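Local structure of adenosine kinase (Trypanosoma brucei brucei, 4N08) at residues Val13-Leu18 against Ser170-Thr175; Ser164-Phe169 against Asp192-Ile197; Ala23-Glu28 against Glu55-Val60. The protein probably catalyses the ATP-dependent phosphorylation of adenosine and related nucleosides to their monophosphates, a step of purine salvage. One frame throughout, in Å; residues are numbered along the deposited sequence.

Contact 1 (Val13-Leu18 against Ser170-Thr175)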
loop_
_atom_site.group_PDB
_atom_site.type_symbol
_atom_site.label_atom_id
_atom_site.label_comp_id
_atom_site.label_asym_id
_atom_site.label_seq_id
_atom_site.Cartn_x
_atom_site.Cartn_y
_atom_site.Cartn_z
ATOM N N VAL A 13 4.749 -1.739 8.890
ATOM C CA VAL A 13 4.422 -1.468 7.494
ATOM C C VAL A 13 5.678 -1.044 6.721
ATOM O O VAL A 13 6.390 -0.142 7.135
ATOM C CB VAL A 13 3.369 -0.330 7.385
ATOM C CG1 VAL A 13 3.258 0.206 5.957
ATOM C CG2 VAL A 13 2.000 -0.804 7.848
ATOM N N GLN A 14 5.920 -1.645 5.565
ATOM C CA GLN A 14 7.041 -1.203 4.720
ATOM C C GLN A 14 6.562 -0.927 3.293
ATOM O O GLN A 14 5.895 -1.742 2.725
ATOM C CB GLN A 14 8.174 -2.239 4.703
ATOM C CG GLN A 14 9.459 -1.758 4.044
ATOM C CD GLN A 14 10.710 -2.498 4.526
ATOM O OE1 GLN A 14 10.898 -2.746 5.720
ATOM N NE2 GLN A 14 11.590 -2.815 3.591
ATOM N N CYS A 15 6.923 0.237 2.753
ATOM C CA CYS A 15 6.573 0.626 1.388
ATOM C C CYS A 15 7.584 1.669 0.815
ATOM O O CYS A 15 8.720 1.819 1.317
ATOM C CB CYS A 15 5.102 1.128 1.312
ATOM S SG CYS A 15 4.379 1.129 -0.377
ATOM N N ASN A 16 7.167 2.330 -0.263
ATOM C CA ASN A 16 7.920 3.403 -0.895
ATOM C C ASN A 16 7.240 4.739 -0.587
ATOM O O ASN A 16 6.219 5.099 -1.161
ATOM C CB ASN A 16 8.025 3.143 -2.409
ATOM C CG ASN A 16 8.735 1.826 -2.723
ATOM O OD1 ASN A 16 9.455 1.275 -1.903
ATOM N ND2 ASN A 16 8.509 1.311 -3.889
ATOM N N PRO A 17 7.799 5.477 0.351
ATOM C CA PRO A 17 7.145 6.689 0.789
ATOM C C PRO A 17 7.262 7.820 -0.236
ATOM O O PRO A 17 8.309 7.972 -0.863
ATOM C CB PRO A 17 7.912 7.046 2.087
ATOM C CG PRO A 17 9.283 6.530 1.833
ATOM C CD PRO A 17 9.083 5.245 1.046
ATOM N N LEU A 18 6.192 8.600 -0.382
ATOM C CA LEU A 18 6.113 9.699 -1.353
ATOM C C LEU A 18 5.360 10.818 -0.703
ATOM O O LEU A 18 4.386 10.551 -0.015
ATOM C CB LEU A 18 5.294 9.291 -2.586
ATOM C CG LEU A 18 5.754 8.059 -3.353
ATOM C CD1 LEU A 18 4.719 7.764 -4.417
ATOM C CD2 LEU A 18 7.145 8.212 -3.981
ATOM N N SER A 170 3.801 -3.779 0.773
ATOM C CA SER A 170 3.225 -3.624 -0.556
ATOM C C SER A 170 4.057 -4.388 -1.588
ATOM O O SER A 170 5.243 -4.629 -1.424
ATOM C CB SER A 170 3.149 -2.148 -0.950
ATOM O OG SER A 170 4.398 -1.714 -1.432
ATOM N N GLY A 171 3.425 -4.747 -2.679
ATOM C CA GLY A 171 4.149 -5.379 -3.764
ATOM C C GLY A 171 5.281 -4.524 -4.335
ATOM O O GLY A 171 6.236 -5.090 -4.902
ATOM N N PHE A 172 5.156 -3.187 -4.216
ATOM C CA PHE A 172 6.176 -2.243 -4.708
ATOM C C PHE A 172 7.545 -2.459 -4.029
ATOM O O PHE A 172 8.621 -2.196 -4.626
ATOM C CB PHE A 172 5.732 -0.766 -4.538
ATOM C CG PHE A 172 4.433 -0.424 -5.247
ATOM C CD1 PHE A 172 4.327 -0.488 -6.629
ATOM C CD2 PHE A 172 3.328 -0.029 -4.531
ATOM C CE1 PHE A 172 3.129 -0.175 -7.287
ATOM C CE2 PHE A 172 2.127 0.296 -5.178
ATOM C CZ PHE A 172 2.008 0.205 -6.552
ATOM N N THR A 173 7.521 -2.968 -2.803
ATOM C CA THR A 173 8.761 -3.234 -2.100
ATOM C C THR A 173 9.630 -4.228 -2.876
ATOM O O THR A 173 10.827 -4.252 -2.724
ATOM C CB THR A 173 8.534 -3.731 -0.635
ATOM O OG1 THR A 173 7.798 -4.959 -0.623
ATOM C CG2 THR A 173 7.770 -2.740 0.120
ATOM N N LEU A 174 8.995 -5.060 -3.691
ATOM C CA LEU A 174 9.660 -6.098 -4.462
ATOM C C LEU A 174 10.426 -5.521 -5.660
ATOM O O LEU A 174 11.171 -6.243 -6.291
ATOM C CB LEU A 174 8.603 -7.094 -4.993
ATOM C CG LEU A 174 7.792 -7.867 -3.956
ATOM C CD1 LEU A 174 6.644 -8.575 -4.615
ATOM C CD2 LEU A 174 8.666 -8.906 -3.234
ATOM N N THR A 175 10.183 -4.248 -5.997
ATOM C CA THR A 175 10.854 -3.559 -7.107
ATOM C C THR A 175 12.123 -2.888 -6.625
ATOM O O THR A 175 12.982 -2.504 -7.409
ATOM C CB THR A 175 9.931 -2.510 -7.799
ATOM O OG1 THR A 175 9.710 -1.385 -6.949
ATOM C CG2 THR A 175 8.571 -3.124 -8.148
#
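The backbones approach closest at Cys-15 and Thr-173, whose CA atoms are 5.6 Å apart, where the loop following strand 11-14 passes the type I beta turn Ser-170 to Thr-173. The methyl of Thr-173 carries much of the packing: CG2 lies 3.4 Å from Gln-14 O and 3.8 Å from Cys-15 CA. Its hydroxyl serves its own turn instead. With chi1 at 61°, OG1 sits between the backbone N and carbonyl carbon and donates to Ser-170 O at 2.7 Å, with a C=O...donor angle of 170°. Ser-170 O also accepts from Thr-173 N, so two donors of one residue grip it. Strands 11-14 and 166-170 are parallel neighbours in the large central sheet of this PfkB (ribokinase-clan) kinase, and the polypeptide leaving their C-terminal ends contributes Asn-16 and Phe-172, both of which bind adenosine. Asn-16 meets Phe-172 across the contact at a slant, its amide plane 43° from the ring plane. The sulfur of Cys-15 lies beside the same turn, SG near the plane of the Phe-172 ring, 4.4 Å from CD2 at the edge. The sulfur also accepts a weak bond from Asn-16 N, while Ser-170 OG receives a weak capping bond from Phe-172 N. Further along, Phe-172 O is held by both N and OG1 of Thr-175, the hydroxyl arriving in the carbonyl plane on a lone pair at 2.7 Å.

Contact 2 (Ser164-Phe169 against Asp192-Ile197)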
loop_
_atom_site.group_PDB
_atom_site.type_symbol
_atom_site.label_atom_id
_atom_site.label_comp_id
_atom_site.label_asym_id
_atom_site.label_seq_id
_atom_site.Cartn_x
_atom_site.Cartn_y
_atom_site.Cartn_z
ATOM N N SER A 164 7.025 -6.004 16.731
ATOM C CA SER A 164 5.771 -6.103 15.978
ATOM C C SER A 164 5.341 -7.561 15.822
ATOM O O SER A 164 6.156 -8.474 15.951
ATOM C CB SER A 164 5.923 -5.498 14.563
ATOM O OG SER A 164 6.287 -4.124 14.564
ATOM N N ARG A 165 4.070 -7.758 15.486
ATOM C CA ARG A 165 3.464 -9.078 15.325
ATOM C C ARG A 165 2.705 -9.265 13.999
ATOM O O ARG A 165 2.474 -10.390 13.561
ATOM C CB ARG A 165 2.527 -9.330 16.526
ATOM C CG ARG A 165 3.291 -9.512 17.853
ATOM C CD ARG A 165 4.117 -10.804 17.809
ATOM N NE ARG A 165 5.003 -10.992 18.945
ATOM C CZ ARG A 165 6.182 -10.394 19.147
ATOM N NH1 ARG A 165 6.696 -9.506 18.303
ATOM N NH2 ARG A 165 6.862 -10.689 20.237
ATOM N N ILE A 166 2.298 -8.155 13.379
ATOM C CA ILE A 166 1.799 -8.145 12.008
ATOM C C ILE A 166 2.707 -7.332 11.118
ATOM O O ILE A 166 3.001 -6.202 11.403
ATOM C CB ILE A 166 0.374 -7.544 11.935
ATOM C CG1 ILE A 166 -0.555 -8.300 12.890
ATOM C CG2 ILE A 166 -0.174 -7.623 10.503
ATOM C CD1 ILE A 166 -1.945 -7.722 12.985
ATOM N N PHE A 167 3.100 -7.922 10.011
ATOM C CA PHE A 167 4.004 -7.332 9.007
ATOM C C PHE A 167 3.278 -7.163 7.701
ATOM O O PHE A 167 2.806 -8.137 7.125
ATOM C CB PHE A 167 5.203 -8.266 8.772
ATOM C CG PHE A 167 6.046 -8.430 9.982
ATOM C CD1 PHE A 167 7.163 -7.629 10.170
ATOM C CD2 PHE A 167 5.697 -9.347 10.959
ATOM C CE1 PHE A 167 7.937 -7.757 11.306
ATOM C CE2 PHE A 167 6.461 -9.463 12.116
ATOM C CZ PHE A 167 7.577 -8.661 12.295
ATOM N N TYR A 168 3.205 -5.935 7.221
ATOM C CA TYR A 168 2.552 -5.658 5.960
ATOM C C TYR A 168 3.488 -4.993 4.914
ATOM O O TYR A 168 4.011 -3.922 5.164
ATOM C CB TYR A 168 1.342 -4.773 6.211
ATOM C CG TYR A 168 0.827 -4.182 4.930
ATOM C CD1 TYR A 168 0.016 -4.928 4.088
ATOM C CD2 TYR A 168 1.225 -2.928 4.512
ATOM C CE1 TYR A 168 -0.442 -4.415 2.895
ATOM C CE2 TYR A 168 0.757 -2.410 3.320
ATOM C CZ TYR A 168 -0.082 -3.156 2.526
ATOM O OH TYR A 168 -0.558 -2.666 1.350
ATOM N N PHE A 169 3.656 -5.634 3.757
ATOM C CA PHE A 169 4.505 -5.136 2.683
ATOM C C PHE A 169 3.701 -4.946 1.378
ATOM O O PHE A 169 3.014 -5.856 0.902
ATOM C CB PHE A 169 5.655 -6.118 2.407
ATOM C CG PHE A 169 6.822 -5.984 3.353
ATOM C CD1 PHE A 169 8.073 -5.600 2.879
ATOM C CD2 PHE A 169 6.667 -6.224 4.734
ATOM C CE1 PHE A 169 9.150 -5.460 3.739
ATOM C CE2 PHE A 169 7.737 -6.066 5.601
ATOM C CZ PHE A 169 8.984 -5.700 5.095
ATOM N N ASP A 192 6.721 -15.243 15.740
ATOM C CA ASP A 192 5.491 -15.945 15.482
ATOM C C ASP A 192 4.377 -14.985 15.073
ATOM O O ASP A 192 3.268 -15.057 15.573
ATOM C CB ASP A 192 5.054 -16.773 16.674
ATOM C CG ASP A 192 4.036 -17.880 16.269
ATOM O OD1 ASP A 192 4.211 -18.495 15.183
ATOM O OD2 ASP A 192 3.068 -18.130 17.033
ATOM N N GLY A 193 4.696 -14.097 14.137
ATOM C CA GLY A 193 3.783 -13.067 13.720
ATOM C C GLY A 193 3.138 -13.475 12.421
ATOM O O GLY A 193 3.176 -14.639 12.022
ATOM N N LEU A 194 2.580 -12.479 11.757
ATOM C CA LEU A 194 1.772 -12.656 10.586
ATOM C C LEU A 194 2.362 -11.845 9.448
ATOM O O LEU A 194 2.635 -10.691 9.623
ATOM C CB LEU A 194 0.363 -12.154 10.897
ATOM C CG LEU A 194 -0.653 -12.716 9.910
ATOM C CD1 LEU A 194 -1.114 -14.107 10.384
ATOM C CD2 LEU A 194 -1.795 -11.734 9.654
ATOM N N PHE A 195 2.598 -12.442 8.295
ATOM C CA PHE A 195 3.127 -11.697 7.148
ATOM C C PHE A 195 2.060 -11.544 6.044
ATOM O O PHE A 195 1.404 -12.527 5.633
ATOM C CB PHE A 195 4.360 -12.382 6.586
ATOM C CG PHE A 195 5.159 -11.507 5.672
ATOM C CD1 PHE A 195 6.156 -10.666 6.176
ATOM C CD2 PHE A 195 4.915 -11.500 4.321
ATOM C CE1 PHE A 195 6.883 -9.839 5.327
ATOM C CE2 PHE A 195 5.656 -10.676 3.471
ATOM C CZ PHE A 195 6.642 -9.852 3.976
ATOM N N MET A 196 1.865 -10.305 5.599
ATOM C CA MET A 196 0.840 -9.988 4.570
ATOM C C MET A 196 1.465 -9.180 3.456
ATOM O O MET A 196 2.236 -8.256 3.728
ATOM C CB MET A 196 -0.319 -9.147 5.105
ATOM C CG MET A 196 -0.902 -9.569 6.442
ATOM S SD MET A 196 -2.116 -8.391 7.119
ATOM C CE MET A 196 -3.011 -8.007 5.632
ATOM N N ILE A 197 1.123 -9.530 2.210
ATOM C CA ILE A 197 1.392 -8.656 1.085
ATOM C C ILE A 197 0.162 -8.256 0.331
ATOM O O ILE A 197 -0.796 -8.998 0.240
ATOM C CB ILE A 197 2.356 -9.254 0.059
ATOM C CG1 ILE A 197 1.817 -10.566 -0.460
ATOM C CG2 ILE A 197 3.733 -9.431 0.668
ATOM C CD1 ILE A 197 2.453 -10.911 -1.776
#
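Leu-194 O is met by three groups of the opposing strand. Phe-167 N donates to it at 2.8 Å with an N-H...O angle of 163°, the CA-H of Ile-166 makes a softer contact, and the Phe-167 ring brings its edge up, CD2 3.6 Å from the oxygen and the oxygen in the ring plane. The main-chain bonding continues along the pair. Leu-194 N donates to Arg-165 O, Met-196 N to Phe-167 O and Phe-169 N to Met-196 O, while Tyr-168 CA comes within 3.4 Å of Met-196 O. Strand axes 4.8 Å apart, with N-to-C directions differing by 17°, confirm a parallel pair; with helix 178-190 joining the two strands, it forms a beta-alpha-beta crossover. On the face covered by helix 178-190 lie Phe-167, Phe-169, Phe-195 and Ile-197. Phe-195 holds CG anti to the backbone N, which leans its ring toward the neighbouring strand; CD1 comes 3.7 Å from Phe-167 CB, and CE1 3.7 Å from Phe-169 CD2. The rings of Phe-169 and Phe-195 are inclined by 29° and offset, with little overlap between them. On the other face Ile-166 CG2 touches Met-196 SD at 4.0 Å, and helix 300-313 covers both strands through Met-305 and Tyr-312. Since the hydrogen bonds between the strands are all main-chain and the side chains meet through carbon and sulfur, the polar backbone fixes the register, leaving mostly apolar side chains to meet the helices on either face.

Contact 3 (Ala23-Glu28 against Glu55-Val60)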
loop_
_atom_site.group_PDB
_atom_site.type_symbol
_atom_site.label_atom_id
_atom_site.label_comp_id
_atom_site.label_asym_id
_atom_site.label_seq_id
_atom_site.Cartn_x
_atom_site.Cartn_y
_atom_site.Cartn_z
ATOM N N ALA A 23 -3.016 19.629 -5.639
ATOM C CA ALA A 23 -3.721 20.893 -5.839
ATOM C C ALA A 23 -4.773 20.770 -6.906
ATOM O O ALA A 23 -4.634 20.008 -7.878
ATOM C CB ALA A 23 -2.759 22.008 -6.222
ATOM N N HIS A 24 -5.817 21.575 -6.722
ATOM C CA HIS A 24 -6.759 21.833 -7.789
ATOM C C HIS A 24 -6.062 22.676 -8.766
ATOM O O HIS A 24 -5.493 23.703 -8.372
ATOM C CB HIS A 24 -7.956 22.590 -7.295
ATOM C CG HIS A 24 -8.764 21.804 -6.339
ATOM N ND1 HIS A 24 -9.711 20.897 -6.753
ATOM C CD2 HIS A 24 -8.752 21.765 -4.990
ATOM C CE1 HIS A 24 -10.271 20.342 -5.691
ATOM N NE2 HIS A 24 -9.703 20.852 -4.614
ATOM N N VAL A 25 -6.150 22.250 -10.030
ATOM C CA VAL A 25 -5.466 22.916 -11.144
ATOM C C VAL A 25 -6.384 23.070 -12.332
ATOM O O VAL A 25 -7.379 22.359 -12.471
ATOM C CB VAL A 25 -4.219 22.152 -11.632
ATOM C CG1 VAL A 25 -3.286 21.931 -10.504
ATOM C CG2 VAL A 25 -4.588 20.790 -12.202
ATOM N N SER A 26 -6.013 23.984 -13.209
ATOM C CA SER A 26 -6.815 24.239 -14.411
ATOM C C SER A 26 -6.575 23.138 -15.454
ATOM O O SER A 26 -5.572 22.400 -15.377
ATOM C CB SER A 26 -6.519 25.626 -14.971
ATOM O OG SER A 26 -5.299 25.644 -15.692
ATOM N N ASP A 27 -7.519 23.001 -16.390
ATOM C CA ASP A 27 -7.309 22.157 -17.595
ATOM C C ASP A 27 -6.013 22.523 -18.364
ATOM O O ASP A 27 -5.276 21.635 -18.860
ATOM C CB ASP A 27 -8.518 22.231 -18.524
ATOM C CG ASP A 27 -9.698 21.431 -18.004
ATOM O OD1 ASP A 27 -9.683 21.032 -16.819
ATOM O OD2 ASP A 27 -10.631 21.140 -18.784
ATOM N N GLU A 28 -5.729 23.820 -18.419
ATOM C CA GLU A 28 -4.513 24.324 -19.052
ATOM C C GLU A 28 -3.237 23.696 -18.441
ATOM O O GLU A 28 -2.305 23.338 -19.156
ATOM C CB GLU A 28 -4.458 25.853 -18.958
ATOM C CG GLU A 28 -5.446 26.588 -19.869
ATOM C CD GLU A 28 -6.954 26.376 -19.544
ATOM O OE1 GLU A 28 -7.370 26.229 -18.350
ATOM O OE2 GLU A 28 -7.744 26.354 -20.531
ATOM N N GLU A 55 3.515 23.968 -6.950
ATOM C CA GLU A 55 3.782 24.610 -5.654
ATOM C C GLU A 55 3.362 26.069 -5.611
ATOM O O GLU A 55 3.231 26.650 -4.524
ATOM C CB GLU A 55 5.245 24.495 -5.286
ATOM C CG GLU A 55 5.609 23.128 -4.721
ATOM C CD GLU A 55 7.080 23.042 -4.323
ATOM O OE1 GLU A 55 7.740 24.072 -4.038
ATOM O OE2 GLU A 55 7.611 21.942 -4.351
ATOM N N LYS A 56 3.142 26.655 -6.777
ATOM C CA LYS A 56 2.622 28.040 -6.883
ATOM C C LYS A 56 1.080 28.084 -6.831
ATOM O O LYS A 56 0.509 29.137 -6.862
ATOM C CB LYS A 56 3.055 28.683 -8.192
ATOM C CG LYS A 56 4.531 28.566 -8.500
ATOM C CD LYS A 56 4.780 29.157 -9.883
ATOM C CE LYS A 56 6.258 29.290 -10.209
ATOM N NZ LYS A 56 6.531 28.844 -11.611
ATOM N N MET A 57 0.410 26.952 -6.762
ATOM C CA MET A 57 -1.051 27.008 -6.706
ATOM C C MET A 57 -1.394 27.392 -5.253
ATOM O O MET A 57 -0.876 26.808 -4.327
ATOM C CB MET A 57 -1.740 25.668 -7.096
ATOM C CG MET A 57 -1.540 25.198 -8.530
ATOM S SD MET A 57 -2.067 26.439 -9.709
ATOM C CE MET A 57 -3.764 26.710 -9.146
ATOM N N PRO A 58 -2.262 28.389 -5.071
ATOM C CA PRO A 58 -2.522 28.841 -3.717
ATOM C C PRO A 58 -3.175 27.806 -2.822
ATOM O O PRO A 58 -3.176 27.969 -1.595
ATOM C CB PRO A 58 -3.458 30.030 -3.916
ATOM C CG PRO A 58 -3.162 30.544 -5.304
ATOM C CD PRO A 58 -2.704 29.356 -6.102
ATOM N N ASN A 59 -3.737 26.757 -3.418
ATOM C CA ASN A 59 -4.473 25.739 -2.667
ATOM C C ASN A 59 -3.652 24.480 -2.403
ATOM O O ASN A 59 -4.127 23.574 -1.733
ATOM C CB ASN A 59 -5.764 25.375 -3.393
ATOM C CG ASN A 59 -5.551 24.426 -4.557
ATOM O OD1 ASN A 59 -5.762 23.228 -4.399
ATOM N ND2 ASN A 59 -5.180 24.952 -5.736
ATOM N N VAL A 60 -2.411 24.432 -2.885
ATOM C CA VAL A 60 -1.587 23.222 -2.703
ATOM C C VAL A 60 -1.563 22.679 -1.277
ATOM O O VAL A 60 -1.449 23.422 -0.305
ATOM C CB VAL A 60 -0.107 23.387 -3.054
ATOM C CG1 VAL A 60 0.399 22.080 -3.607
ATOM C CG2 VAL A 60 0.118 24.467 -4.052
#
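The side-chain amide of Asn-59 grips the backbone of His-24 at both its polar atoms. OD1 accepts from His-24 N at 2.9 Å, the N-H...O angle being 160°, and ND2 donates to His-24 O, also at 2.9 Å. Both bonds lie in the carbonyl plane of their acceptor, on a lone pair, so the two together fix the rotation of the amide. OD1 additionally stands near the plane of the His-24 imidazole, 3.4 Å from CD2 at the ring edge, the ring and amide planes being 42° apart. With chi1 at 79°, the Asn-59 CG lies between its own backbone N and carbonyl carbon, which puts the amide against the backbone of His-24. Apolar contacts flank the amide: Ala-23 CB packs on Met-57 CB at 3.9 Å and on Val-60 CG1 at 4.1 Å. Met-57 is bent at both chi2 and chi3, and its CE comes 3.6 Å from His-24 O, the oxygen already bound by Asn-59, while its CG touches Val-25 CG1. A type I beta turn from Met-57 to Val-60 presents these side chains on one loop. That loop connects helix 50-54 to strand 61-65, which pairs antiparallel with strand 18-24; the amide thus grips strand 18-24 at its end, at the protein surface. On its other side strand 18-24 pairs with strand 125-131, and beyond it Ser-26 N-caps helix 27-32 through Phe-29 N.

Contacts 1 and 2 belong to the nine-stranded sheet, where strands 11-14, 166-170 and 194-198 are consecutive neighbours; their centres are about 14 Å apart, and they touch through a probable hydrogen bond from Gln-14 N to Tyr-168 O. Along the chain their segments alternate. Contact 3 lies at the end of strand 18-24 in the smaller sheet, which in PfkB kinases forms a lid over the substrate, with the loop before strand 61-65; its centre is about 28 Å from that of contact 1 and 39 Å from that of contact 2. Both its segments fall between those of contact 1. The chain passes from strand 11-14 by way of adenosine-binding Asn-16 into strand 18-24, which carries adenosine-binding Asp-20.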